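Local coordinates for protein alpha-galacturonidase (Bacillus subtilis, PDB 3FEF) that hydrolyses alpha-1,4-linked galacturonate oligomers such as di-galacturonate, releasing alpha-D-galacturonate, as an NAD- and manganese-dependent family 4 glycosidase, at residues R20-D25 / E327-I332; A333-L338 / N371-I376; V79-L84 / A127-A132. One frame throughout, in Å; residues are numbered along the deposited sequence.

Overall arrangement
From the N terminus, strand 6-11 leads into helix 18-28, whose residues 20-25 open contact 1. That contact closes only at 327-332, some 300 residues later, and joins the Rossmann domain, which probably holds the NAD, to the C-terminal domain. Contact 3 is nested inside this long loop: 79-84 meets 127-132 and seats helix 112-136 on the central parallel sheet. Contact 2 follows contact 1 in series on the same helix, 328-335; the end of this helix, 333-338, meets 371-376 after a short excursion through two strands. Ile-80, in the strand of contact 3, packs on Leu-22 and Ile-332 of contact 1, whereas contacts 2 and 3 do not touch.

Contact 1 (R20-D25 / E327-I332); sequences RSLMSD and EGVNII
Val-329 puts one methyl, CG2, between Leu-22 and Asp-25 of helix 18-28, and most of the contact passes through it. Just before the helix starts, Glu-327 turns away from helix 18-28; its OE1 takes a nearly straight bond (173°) from Asn-330 ND2, 2.7 Å long and on the syn side of the carboxylate, while OE2 forms a salt bridge with Arg-194. At Val-329 the CG1 branch lies anti to the backbone N (chi1 171°), which swings CG2 to the side facing the other helix. There CG2 stands 3.5 Å from Asp-25 CB and 3.7 Å from Leu-22 CD1, the leucine and valine side chains crossing at about a right angle. One turn on, Ile-332 adds a looser touch, its CD1 lying 4.5 Å from Leu-22 CD1. The axes of the two short helical segments come within 9.9 Å and make an angle of 59°. This is helix-helix packing between domains: helix 18-28 follows the first strand of the Rossmann fold and belongs to a region that probably binds NAD, whereas helix 328-335 lies in the C-terminal domain. Leu-22 also packs on Ile-80 and Ile-332 on Ile-78, both in strand 78-81. Asp-25 offers the valine only its CB; its carboxylate bonds elsewhere, OD2 to Ser-324 OG. The junction of the two helices is thus apolar and buried, with the charged ends of Asp-25 and Glu-327 each supplied with polar partners beside it.

Contact 2 (A333-L338 / N371-I376); sequences AALLGL and NRVQPI
Leu-335 and Val-373 meet methyl to methyl, CD2 against CG2 at 3.7 Å, and their side chains cross obliquely. The leucine has CG anti to the carbonyl carbon (chi1 -76°), and its CD2 branch is the one that arrives at the strand. That methyl also lies over the backbone beside the valine, 3.8 Å from both Arg-372 N and Arg-372 O, so one branch packs on the backbone of Arg-372 as well as on a side chain. Val-373 answers with CG2, while its CG1 lies anti to the backbone N. Trp-141 of strand 141-144 packs on both residues, and Ile-368 of strand 361-369 on Leu-335. The polar half of the contact is a backbone bond: Asn-371 N donates to Leu-335 O over 2.7 Å with an N-H...O angle of 153°, the donor tilted 22° from the carbonyl plane. Asn-371, with positive phi, sits in the two-residue turn of the beta-hairpin formed by strands 361-369 and 372-375, so the bond joins a hairpin turn to the last turn of helix 328-335. That helix finishes in a Schellman motif: Gly-337 adopts positive phi, its N bonds to Ala-334 O, and Leu-338 N reaches back 2.9 Å to Ala-333 O. The side chain of Asn-371 starts away from the helix, and its OD1 accepts from Trp-141 NE1 and Lys-164 NZ, linking the hairpin to the Rossmann sheet. Farther along the strand the tetramer takes over: Gln-374 NE2 bonds to Asn-200 OD1 of a neighbouring subunit, and the backbone of Pro-375 bonds to that same subunit.

Contact 3 (V79-L84 / A127-A132); sequences VIISIL and AEIARA
Ile-129 reaches from helix 112-136 toward Ile-81 and Ile-83, and its side chain carries the whole helix side of the contact. Its CB points at the strand but meets nothing closely; the work is done by the two branches that fork from it. The shorter branch, CG2, anti to the backbone N, touches Ile-81 CD1 at 3.8 Å. The longer one runs through CG1, which serves as a spacer, to CD1 at the tip. There CD1 has two neighbours at the same distance, lying 4.2 Å from both Ile-81 CG2 and Ile-83 CD1. Each branch of Ile-129 therefore finds the opposite kind of branch on Ile-81, and the two side chains lie alongside each other, running in opposite senses. This is the interior of a beta-alpha-beta unit of the Rossmann fold: strand 78-81 is followed, after intervening segments, by helix 112-136 and then by strand 141-144, which is parallel to the first and bonded to it through Val-79 and Ile-81. The isoleucines lie in the layer between helix and sheet, and Phe-126 from the preceding part of the helix packs on both Ile-81 and Ile-83. Beyond the strand end, Ile-83 meets Ile-129 tip to tip. Its chi1 of 60° sets CG1 between the backbone N and the carbonyl carbon and aims CD1 at the helix. Thr-146 OG1 bonds to Ile-83 N, and the nearest atoms of Ile-83's side chain and Gly-12, in the glycine-rich loop that probably binds NAD, are about 4 Å apart.

Contact 1 (R20-D25 / E327-I332)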
ATOM      1  N   ARG A  20     -34.167   3.183  24.699  1.00 35.13           N
ATOM      2  CA  ARG A  20     -35.240   2.262  25.094  1.00 37.50           C
ATOM      3  C   ARG A  20     -34.910   0.821  24.715  1.00 38.20           C
ATOM      4  O   ARG A  20     -35.024  -0.097  25.529  1.00 38.21           O
ATOM      5  CB  ARG A  20     -36.558   2.654  24.417  1.00 37.04           C
ATOM      6  CG  ARG A  20     -37.146   3.941  24.912  1.00 37.32           C
ATOM      7  CD  ARG A  20     -37.454   3.861  26.391  1.00 38.40           C
ATOM      8  NE  ARG A  20     -37.626   5.202  26.918  1.00 36.97           N
ATOM      9  CZ  ARG A  20     -38.731   5.917  26.754  1.00 38.28           C
ATOM     10  NH1 ARG A  20     -39.757   5.385  26.102  1.00 34.57           N
ATOM     11  NH2 ARG A  20     -38.808   7.157  27.243  1.00 36.65           N
ATOM     12  N   SER A  21     -34.501   0.637  23.472  1.00 36.92           N
ATOM     13  CA  SER A  21     -34.079  -0.664  22.992  1.00 38.96           C
ATOM     14  C   SER A  21     -32.919  -1.219  23.832  1.00 38.85           C
ATOM     15  O   SER A  21     -32.914  -2.384  24.227  1.00 38.78           O
ATOM     16  CB  SER A  21     -33.705  -0.573  21.516  1.00 40.07           C
ATOM     17  OG  SER A  21     -32.435  -1.165  21.308  1.00 45.60           O
ATOM     18  N   LEU A  22     -31.944  -0.374  24.134  1.00 37.23           N
ATOM     19  CA  LEU A  22     -30.882  -0.778  25.038  1.00 37.17           C
ATOM     20  C   LEU A  22     -31.451  -1.215  26.400  1.00 35.91           C
ATOM     21  O   LEU A  22     -31.035  -2.222  26.966  1.00 35.66           O
ATOM     22  CB  LEU A  22     -29.880   0.364  25.221  1.00 37.27           C
ATOM     23  CG  LEU A  22     -28.947   0.229  26.421  1.00 40.66           C
ATOM     24  CD1 LEU A  22     -27.856  -0.797  26.139  1.00 41.54           C
ATOM     25  CD2 LEU A  22     -28.356   1.589  26.827  1.00 41.20           C
HETATM   26  N   MSE A  23     -32.395  -0.453  26.933  1.00 35.16           N
HETATM   27  CA  MSE A  23     -32.962  -0.781  28.245  1.00 37.03           C
HETATM   28  C   MSE A  23     -33.652  -2.143  28.257  1.00 32.12           C
HETATM   29  O   MSE A  23     -33.421  -2.962  29.147  1.00 31.74           O
HETATM   30  CB  MSE A  23     -33.937   0.304  28.691  1.00 39.82           C
HETATM   31  CG  MSE A  23     -33.254   1.604  29.014  1.00 45.74           C
HETATM   32 SE   MSE A  23     -34.514   3.049  29.412  1.00 53.22          SE
HETATM   33  CE  MSE A  23     -33.317   4.515  28.956  1.00 50.77           C
ATOM     34  N   SER A  24     -34.496  -2.379  27.261  1.00 29.60           N
ATOM     35  CA  SER A  24     -35.136  -3.683  27.114  1.00 30.81           C
ATOM     36  C   SER A  24     -34.121  -4.806  27.104  1.00 31.74           C
ATOM     37  O   SER A  24     -34.278  -5.799  27.813  1.00 32.74           O
ATOM     38  CB  SER A  24     -35.994  -3.730  25.857  1.00 28.75           C
ATOM     39  OG  SER A  24     -37.077  -2.823  26.003  1.00 31.12           O
ATOM     40  N   ASP A  25     -33.057  -4.644  26.324  1.00 34.25           N
ATOM     41  CA  ASP A  25     -32.067  -5.707  26.214  1.00 33.56           C
ATOM     42  C   ASP A  25     -31.306  -5.882  27.515  1.00 32.77           C
ATOM     43  O   ASP A  25     -31.031  -7.005  27.944  1.00 31.85           O
ATOM     44  CB  ASP A  25     -31.150  -5.489  25.005  1.00 35.44           C
ATOM     45  CG  ASP A  25     -31.851  -5.803  23.706  1.00 37.94           C
ATOM     46  OD1 ASP A  25     -32.811  -6.597  23.757  1.00 41.63           O
ATOM     47  OD2 ASP A  25     -31.490  -5.250  22.648  1.00 39.66           O
ATOM     48  N   GLU A 327     -28.138  -5.734  18.508  1.00 34.19           N
ATOM     49  CA  GLU A 327     -26.977  -6.478  19.026  1.00 33.66           C
ATOM     50  C   GLU A 327     -26.146  -5.685  20.051  1.00 32.17           C
ATOM     51  O   GLU A 327     -25.167  -6.198  20.616  1.00 32.17           O
ATOM     52  CB  GLU A 327     -26.081  -6.969  17.880  1.00 36.06           C
ATOM     53  CG  GLU A 327     -26.762  -7.929  16.900  1.00 41.62           C
ATOM     54  CD  GLU A 327     -26.756  -9.397  17.360  1.00 43.79           C
ATOM     55  OE1 GLU A 327     -26.484  -9.674  18.546  1.00 42.96           O
ATOM     56  OE2 GLU A 327     -27.028 -10.284  16.517  1.00 46.25           O
ATOM     57  N   GLY A 328     -26.542  -4.445  20.304  1.00 27.22           N
ATOM     58  CA  GLY A 328     -25.809  -3.594  21.238  1.00 26.68           C
ATOM     59  C   GLY A 328     -25.350  -4.315  22.489  1.00 27.14           C
ATOM     60  O   GLY A 328     -24.146  -4.395  22.787  1.00 27.92           O
ATOM     61  N   VAL A 329     -26.310  -4.849  23.229  1.00 27.32           N
ATOM     62  CA  VAL A 329     -26.017  -5.534  24.486  1.00 26.46           C
ATOM     63  C   VAL A 329     -25.221  -6.832  24.329  1.00 24.91           C
ATOM     64  O   VAL A 329     -24.372  -7.156  25.166  1.00 24.44           O
ATOM     65  CB  VAL A 329     -27.303  -5.787  25.246  1.00 28.21           C
ATOM     66  CG1 VAL A 329     -27.046  -6.688  26.459  1.00 27.40           C
ATOM     67  CG2 VAL A 329     -27.907  -4.440  25.658  1.00 28.76           C
ATOM     68  N   ASN A 330     -25.520  -7.591  23.279  1.00 23.11           N
ATOM     69  CA  ASN A 330     -24.724  -8.748  22.933  1.00 22.99           C
ATOM     70  C   ASN A 330     -23.273  -8.340  22.668  1.00 21.81           C
ATOM     71  O   ASN A 330     -22.339  -9.030  23.074  1.00 20.93           O
ATOM     72  CB  ASN A 330     -25.290  -9.432  21.691  1.00 29.47           C
ATOM     73  CG  ASN A 330     -26.581 -10.186  21.979  1.00 37.41           C
ATOM     74  OD1 ASN A 330     -26.902 -10.472  23.134  1.00 38.81           O
ATOM     75  ND2 ASN A 330     -27.325 -10.521  20.927  1.00 38.37           N
ATOM     76  N   ILE A 331     -23.097  -7.203  22.000  1.00 22.13           N
ATOM     77  CA  ILE A 331     -21.783  -6.717  21.655  1.00 23.46           C
ATOM     78  C   ILE A 331     -21.066  -6.277  22.912  1.00 23.94           C
ATOM     79  O   ILE A 331     -19.875  -6.540  23.077  1.00 24.33           O
ATOM     80  CB  ILE A 331     -21.837  -5.536  20.653  1.00 24.51           C
ATOM     81  CG1 ILE A 331     -22.310  -6.012  19.272  1.00 24.52           C
ATOM     82  CG2 ILE A 331     -20.462  -4.883  20.524  1.00 22.30           C
ATOM     83  CD1 ILE A 331     -22.386  -4.876  18.249  1.00 23.65           C
ATOM     84  N   ILE A 332     -21.787  -5.621  23.811  1.00 23.08           N
ATOM     85  CA  ILE A 332     -21.181  -5.215  25.077  1.00 23.24           C
ATOM     86  C   ILE A 332     -20.738  -6.456  25.871  1.00 24.21           C
ATOM     87  O   ILE A 332     -19.611  -6.528  26.375  1.00 25.96           O
ATOM     88  CB  ILE A 332     -22.163  -4.373  25.915  1.00 24.51           C
ATOM     89  CG1 ILE A 332     -22.420  -3.032  25.231  1.00 24.46           C
ATOM     90  CG2 ILE A 332     -21.648  -4.197  27.350  1.00 22.79           C
ATOM     91  CD1 ILE A 332     -23.638  -2.253  25.809  1.00 23.91           C
TER

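Contact 2 (A333-L338 / N371-I376)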
ATOM      1  N   ALA A 333     -21.619  -7.445  25.980  1.00 25.70           N
ATOM      2  CA  ALA A 333     -21.239  -8.691  26.664  1.00 27.99           C
ATOM      3  C   ALA A 333     -19.970  -9.308  26.048  1.00 26.38           C
ATOM      4  O   ALA A 333     -19.090  -9.781  26.760  1.00 23.56           O
ATOM      5  CB  ALA A 333     -22.383  -9.698  26.645  1.00 24.73           C
ATOM      6  N   ALA A 334     -19.881  -9.305  24.720  1.00 27.06           N
ATOM      7  CA  ALA A 334     -18.722  -9.911  24.065  1.00 25.26           C
ATOM      8  C   ALA A 334     -17.480  -9.083  24.408  1.00 24.96           C
ATOM      9  O   ALA A 334     -16.397  -9.617  24.634  1.00 25.54           O
ATOM     10  CB  ALA A 334     -18.928  -9.969  22.564  1.00 23.51           C
ATOM     11  N   LEU A 335     -17.639  -7.769  24.462  1.00 23.48           N
ATOM     12  CA  LEU A 335     -16.503  -6.908  24.755  1.00 24.22           C
ATOM     13  C   LEU A 335     -16.005  -7.130  26.166  1.00 25.41           C
ATOM     14  O   LEU A 335     -14.837  -6.908  26.446  1.00 23.88           O
ATOM     15  CB  LEU A 335     -16.848  -5.439  24.504  1.00 24.98           C
ATOM     16  CG  LEU A 335     -16.877  -5.095  23.009  1.00 23.09           C
ATOM     17  CD1 LEU A 335     -17.454  -3.717  22.791  1.00 21.35           C
ATOM     18  CD2 LEU A 335     -15.469  -5.190  22.418  1.00 24.00           C
ATOM     19  N   LEU A 336     -16.885  -7.596  27.047  1.00 27.59           N
ATOM     20  CA  LEU A 336     -16.499  -7.871  28.440  1.00 28.19           C
ATOM     21  C   LEU A 336     -15.990  -9.292  28.642  1.00 29.71           C
ATOM     22  O   LEU A 336     -15.582  -9.674  29.746  1.00 27.59           O
ATOM     23  CB  LEU A 336     -17.667  -7.591  29.386  1.00 28.77           C
ATOM     24  CG  LEU A 336     -18.080  -6.112  29.384  1.00 29.46           C
ATOM     25  CD1 LEU A 336     -19.484  -5.921  29.899  1.00 31.01           C
ATOM     26  CD2 LEU A 336     -17.088  -5.287  30.185  1.00 30.37           C
ATOM     27  N   GLY A 337     -15.993 -10.076  27.569  1.00 29.75           N
ATOM     28  CA  GLY A 337     -15.496 -11.439  27.652  1.00 29.42           C
ATOM     29  C   GLY A 337     -16.575 -12.435  28.025  1.00 30.52           C
ATOM     30  O   GLY A 337     -16.281 -13.593  28.268  1.00 31.45           O
ATOM     31  N   LEU A 338     -17.834 -12.004  28.029  1.00 30.34           N
ATOM     32  CA  LEU A 338     -18.929 -12.876  28.469  1.00 33.05           C
ATOM     33  C   LEU A 338     -19.531 -13.668  27.332  1.00 35.13           C
ATOM     34  O   LEU A 338     -20.580 -14.287  27.486  1.00 38.49           O
ATOM     35  CB  LEU A 338     -20.023 -12.061  29.159  1.00 31.11           C
ATOM     36  CG  LEU A 338     -19.488 -11.217  30.324  1.00 31.92           C
ATOM     37  CD1 LEU A 338     -20.557 -10.291  30.844  1.00 32.79           C
ATOM     38  CD2 LEU A 338     -18.953 -12.108  31.432  1.00 32.49           C
ATOM     39  N   ASN A 371     -12.594  -7.078  24.950  1.00 23.63           N
ATOM     40  CA  ASN A 371     -11.802  -5.892  24.645  1.00 25.94           C
ATOM     41  C   ASN A 371     -11.177  -5.954  23.242  1.00 29.52           C
ATOM     42  O   ASN A 371     -10.073  -5.447  23.050  1.00 29.55           O
ATOM     43  CB  ASN A 371     -10.679  -5.705  25.686  1.00 26.76           C
ATOM     44  CG  ASN A 371      -9.996  -4.328  25.593  1.00 29.71           C
ATOM     45  OD1 ASN A 371     -10.651  -3.307  25.400  1.00 31.07           O
ATOM     46  ND2 ASN A 371      -8.680  -4.302  25.755  1.00 27.98           N
ATOM     47  N   ARG A 372     -11.882  -6.561  22.279  1.00 25.87           N
ATOM     48  CA  ARG A 372     -11.360  -6.737  20.912  1.00 28.69           C
ATOM     49  C   ARG A 372     -12.479  -6.645  19.907  1.00 26.45           C
ATOM     50  O   ARG A 372     -13.450  -7.396  20.005  1.00 24.92           O
ATOM     51  CB  ARG A 372     -10.734  -8.134  20.736  1.00 26.80           C
ATOM     52  CG  ARG A 372      -9.256  -8.175  20.604  1.00 33.35           C
ATOM     53  CD  ARG A 372      -8.656  -9.051  21.703  1.00 39.08           C
ATOM     54  NE  ARG A 372      -8.717 -10.490  21.472  1.00 39.91           N
ATOM     55  CZ  ARG A 372      -8.823 -11.397  22.450  1.00 42.49           C
ATOM     56  NH1 ARG A 372      -8.934 -11.020  23.731  1.00 38.89           N
ATOM     57  NH2 ARG A 372      -8.826 -12.692  22.152  1.00 36.95           N
ATOM     58  N   VAL A 373     -12.332  -5.759  18.924  1.00 22.68           N
ATOM     59  CA  VAL A 373     -13.199  -5.807  17.747  1.00 21.45           C
ATOM     60  C   VAL A 373     -12.293  -5.927  16.527  1.00 21.56           C
ATOM     61  O   VAL A 373     -11.507  -5.045  16.260  1.00 26.19           O
ATOM     62  CB  VAL A 373     -14.063  -4.528  17.621  1.00 24.45           C
ATOM     63  CG1 VAL A 373     -14.877  -4.539  16.298  1.00 22.83           C
ATOM     64  CG2 VAL A 373     -14.961  -4.375  18.843  1.00 20.75           C
ATOM     65  N   GLN A 374     -12.401  -7.019  15.788  1.00 22.28           N
ATOM     66  CA  GLN A 374     -11.437  -7.326  14.770  1.00 21.39           C
ATOM     67  C   GLN A 374     -12.153  -7.620  13.454  1.00 21.73           C
ATOM     68  O   GLN A 374     -12.825  -8.647  13.295  1.00 22.94           O
ATOM     69  CB  GLN A 374     -10.580  -8.510  15.202  1.00 22.31           C
ATOM     70  CG  GLN A 374      -9.936  -8.350  16.583  1.00 26.65           C
ATOM     71  CD  GLN A 374      -9.046  -9.533  16.951  1.00 27.01           C
ATOM     72  OE1 GLN A 374      -9.529 -10.617  17.223  1.00 28.20           O
ATOM     73  NE2 GLN A 374      -7.746  -9.322  16.943  1.00 28.90           N
ATOM     74  N   PRO A 375     -12.014  -6.701  12.506  1.00 19.45           N
ATOM     75  CA  PRO A 375     -12.684  -6.848  11.217  1.00 18.48           C
ATOM     76  C   PRO A 375     -12.245  -8.137  10.507  1.00 18.77           C
ATOM     77  O   PRO A 375     -11.107  -8.591  10.645  1.00 21.53           O
ATOM     78  CB  PRO A 375     -12.241  -5.604  10.434  1.00 19.20           C
ATOM     79  CG  PRO A 375     -11.911  -4.554  11.512  1.00 19.90           C
ATOM     80  CD  PRO A 375     -11.342  -5.398  12.677  1.00 19.00           C
ATOM     81  N   ILE A 376     -13.176  -8.719   9.782  1.00 18.55           N
ATOM     82  CA  ILE A 376     -12.949  -9.909   8.996  1.00 19.22           C
ATOM     83  C   ILE A 376     -12.782  -9.482   7.529  1.00 19.74           C
ATOM     84  O   ILE A 376     -13.578  -8.706   7.011  1.00 18.91           O
ATOM     85  CB  ILE A 376     -14.158 -10.857   9.178  1.00 18.80           C
ATOM     86  CG1 ILE A 376     -14.138 -11.434  10.604  1.00 17.51           C
ATOM     87  CG2 ILE A 376     -14.164 -11.964   8.130  1.00 21.00           C
ATOM     88  CD1 ILE A 376     -15.423 -12.103  11.049  1.00 16.46           C
TER

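Contact 3 (V79-L84 / A127-A132)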
ATOM      1  N   VAL A  79     -19.306   3.377  26.121  1.00 25.71           N
ATOM      2  CA  VAL A  79     -19.942   4.656  25.751  1.00 24.25           C
ATOM      3  C   VAL A  79     -20.827   4.436  24.533  1.00 26.75           C
ATOM      4  O   VAL A  79     -20.362   4.008  23.468  1.00 27.72           O
ATOM      5  CB  VAL A  79     -18.907   5.790  25.463  1.00 24.90           C
ATOM      6  CG1 VAL A  79     -19.613   7.099  25.196  1.00 21.62           C
ATOM      7  CG2 VAL A  79     -17.966   5.965  26.650  1.00 23.39           C
ATOM      8  N   ILE A  80     -22.115   4.702  24.702  1.00 25.13           N
ATOM      9  CA  ILE A  80     -23.063   4.591  23.624  1.00 22.81           C
ATOM     10  C   ILE A  80     -23.451   5.996  23.206  1.00 26.05           C
ATOM     11  O   ILE A  80     -23.688   6.866  24.055  1.00 24.93           O
ATOM     12  CB  ILE A  80     -24.314   3.853  24.099  1.00 25.93           C
ATOM     13  CG1 ILE A  80     -23.930   2.447  24.577  1.00 23.21           C
ATOM     14  CG2 ILE A  80     -25.393   3.840  23.003  1.00 24.02           C
ATOM     15  CD1 ILE A  80     -25.067   1.743  25.218  1.00 28.90           C
ATOM     16  N   ILE A  81     -23.500   6.222  21.897  1.00 24.70           N
ATOM     17  CA  ILE A  81     -23.869   7.525  21.371  1.00 24.75           C
ATOM     18  C   ILE A  81     -25.041   7.396  20.419  1.00 27.08           C
ATOM     19  O   ILE A  81     -24.966   6.707  19.384  1.00 23.36           O
ATOM     20  CB  ILE A  81     -22.716   8.205  20.604  1.00 24.66           C
ATOM     21  CG1 ILE A  81     -21.428   8.153  21.426  1.00 22.76           C
ATOM     22  CG2 ILE A  81     -23.111   9.647  20.233  1.00 22.23           C
ATOM     23  CD1 ILE A  81     -20.173   8.562  20.624  1.00 23.44           C
ATOM     24  N   SER A  82     -26.116   8.079  20.776  1.00 23.87           N
ATOM     25  CA  SER A  82     -27.293   8.115  19.958  1.00 29.54           C
ATOM     26  C   SER A  82     -27.958   9.472  20.088  1.00 31.68           C
ATOM     27  O   SER A  82     -28.899   9.634  20.866  1.00 31.95           O
ATOM     28  CB  SER A  82     -28.251   7.038  20.436  1.00 32.13           C
ATOM     29  OG  SER A  82     -29.536   7.320  19.971  1.00 36.79           O
ATOM     30  N   ILE A  83     -27.450  10.454  19.356  1.00 34.67           N
ATOM     31  CA  ILE A  83     -27.987  11.808  19.416  1.00 34.33           C
ATOM     32  C   ILE A  83     -28.513  12.245  18.067  1.00 35.58           C
ATOM     33  O   ILE A  83     -28.255  11.609  17.039  1.00 33.08           O
ATOM     34  CB  ILE A  83     -26.923  12.832  19.810  1.00 35.67           C
ATOM     35  CG1 ILE A  83     -25.784  12.816  18.793  1.00 35.71           C
ATOM     36  CG2 ILE A  83     -26.414  12.589  21.241  1.00 34.09           C
ATOM     37  CD1 ILE A  83     -24.729  13.818  19.095  1.00 36.74           C
ATOM     38  N   LEU A  84     -29.251  13.345  18.084  1.00 38.57           N
ATOM     39  CA  LEU A  84     -29.706  13.994  16.869  1.00 40.54           C
ATOM     40  C   LEU A  84     -28.846  15.236  16.689  1.00 41.38           C
ATOM     41  O   LEU A  84     -28.808  16.098  17.567  1.00 38.42           O
ATOM     42  CB  LEU A  84     -31.177  14.390  16.995  1.00 42.24           C
ATOM     43  CG  LEU A  84     -31.705  15.251  15.844  1.00 44.90           C
ATOM     44  CD1 LEU A  84     -31.814  14.440  14.542  1.00 44.04           C
ATOM     45  CD2 LEU A  84     -33.045  15.888  16.217  1.00 45.17           C
ATOM     46  N   ALA A 127     -16.396  15.834  17.429  1.00 25.76           N
ATOM     47  CA  ALA A 127     -15.063  16.266  17.834  1.00 26.00           C
ATOM     48  C   ALA A 127     -15.054  16.505  19.337  1.00 28.41           C
ATOM     49  O   ALA A 127     -14.119  16.101  20.032  1.00 29.73           O
ATOM     50  CB  ALA A 127     -14.658  17.547  17.092  1.00 25.22           C
ATOM     51  N   GLU A 128     -16.103  17.160  19.836  1.00 28.00           N
ATOM     52  CA  GLU A 128     -16.229  17.438  21.267  1.00 31.11           C
ATOM     53  C   GLU A 128     -16.427  16.153  22.086  1.00 28.60           C
ATOM     54  O   GLU A 128     -15.842  15.982  23.150  1.00 29.58           O
ATOM     55  CB  GLU A 128     -17.379  18.432  21.549  1.00 34.28           C
ATOM     56  CG  GLU A 128     -17.587  18.677  23.058  1.00 40.36           C
ATOM     57  CD  GLU A 128     -18.527  19.838  23.393  1.00 47.26           C
ATOM     58  OE1 GLU A 128     -19.553  20.042  22.694  1.00 50.07           O
ATOM     59  OE2 GLU A 128     -18.244  20.547  24.391  1.00 51.43           O
ATOM     60  N   ILE A 129     -17.259  15.250  21.589  1.00 28.26           N
ATOM     61  CA  ILE A 129     -17.430  13.953  22.238  1.00 25.01           C
ATOM     62  C   ILE A 129     -16.110  13.185  22.247  1.00 24.24           C
ATOM     63  O   ILE A 129     -15.692  12.643  23.270  1.00 22.23           O
ATOM     64  CB  ILE A 129     -18.537  13.144  21.558  1.00 26.23           C
ATOM     65  CG1 ILE A 129     -19.908  13.738  21.923  1.00 25.92           C
ATOM     66  CG2 ILE A 129     -18.449  11.697  21.972  1.00 28.36           C
ATOM     67  CD1 ILE A 129     -21.076  13.221  21.029  1.00 26.54           C
ATOM     68  N   ALA A 130     -15.420  13.175  21.114  1.00 24.02           N
ATOM     69  CA  ALA A 130     -14.146  12.453  21.046  1.00 28.65           C
ATOM     70  C   ALA A 130     -13.094  12.993  22.020  1.00 29.61           C
ATOM     71  O   ALA A 130     -12.289  12.222  22.561  1.00 29.77           O
ATOM     72  CB  ALA A 130     -13.588  12.440  19.596  1.00 26.45           C
ATOM     73  N   ARG A 131     -13.077  14.313  22.226  1.00 28.96           N
ATOM     74  CA  ARG A 131     -12.092  14.908  23.126  1.00 27.13           C
ATOM     75  C   ARG A 131     -12.446  14.569  24.563  1.00 26.10           C
ATOM     76  O   ARG A 131     -11.564  14.374  25.395  1.00 28.71           O
ATOM     77  CB  ARG A 131     -11.969  16.427  22.909  1.00 29.49           C
ATOM     78  CG  ARG A 131     -11.185  16.804  21.641  1.00 31.60           C
ATOM     79  CD  ARG A 131     -10.871  18.303  21.571  1.00 33.09           C
ATOM     80  NE  ARG A 131     -12.093  19.046  21.316  1.00 38.11           N
ATOM     81  CZ  ARG A 131     -12.522  19.407  20.106  1.00 39.17           C
ATOM     82  NH1 ARG A 131     -11.805  19.109  19.022  1.00 39.14           N
ATOM     83  NH2 ARG A 131     -13.667  20.071  19.990  1.00 35.86           N
ATOM     84  N   ALA A 132     -13.743  14.453  24.840  1.00 24.48           N
ATOM     85  CA  ALA A 132     -14.213  14.111  26.190  1.00 25.98           C
ATOM     86  C   ALA A 132     -13.914  12.660  26.534  1.00 26.94           C
ATOM     87  O   ALA A 132     -13.428  12.346  27.623  1.00 28.26           O
ATOM     88  CB  ALA A 132     -15.713  14.391  26.317  1.00 23.71           C
TER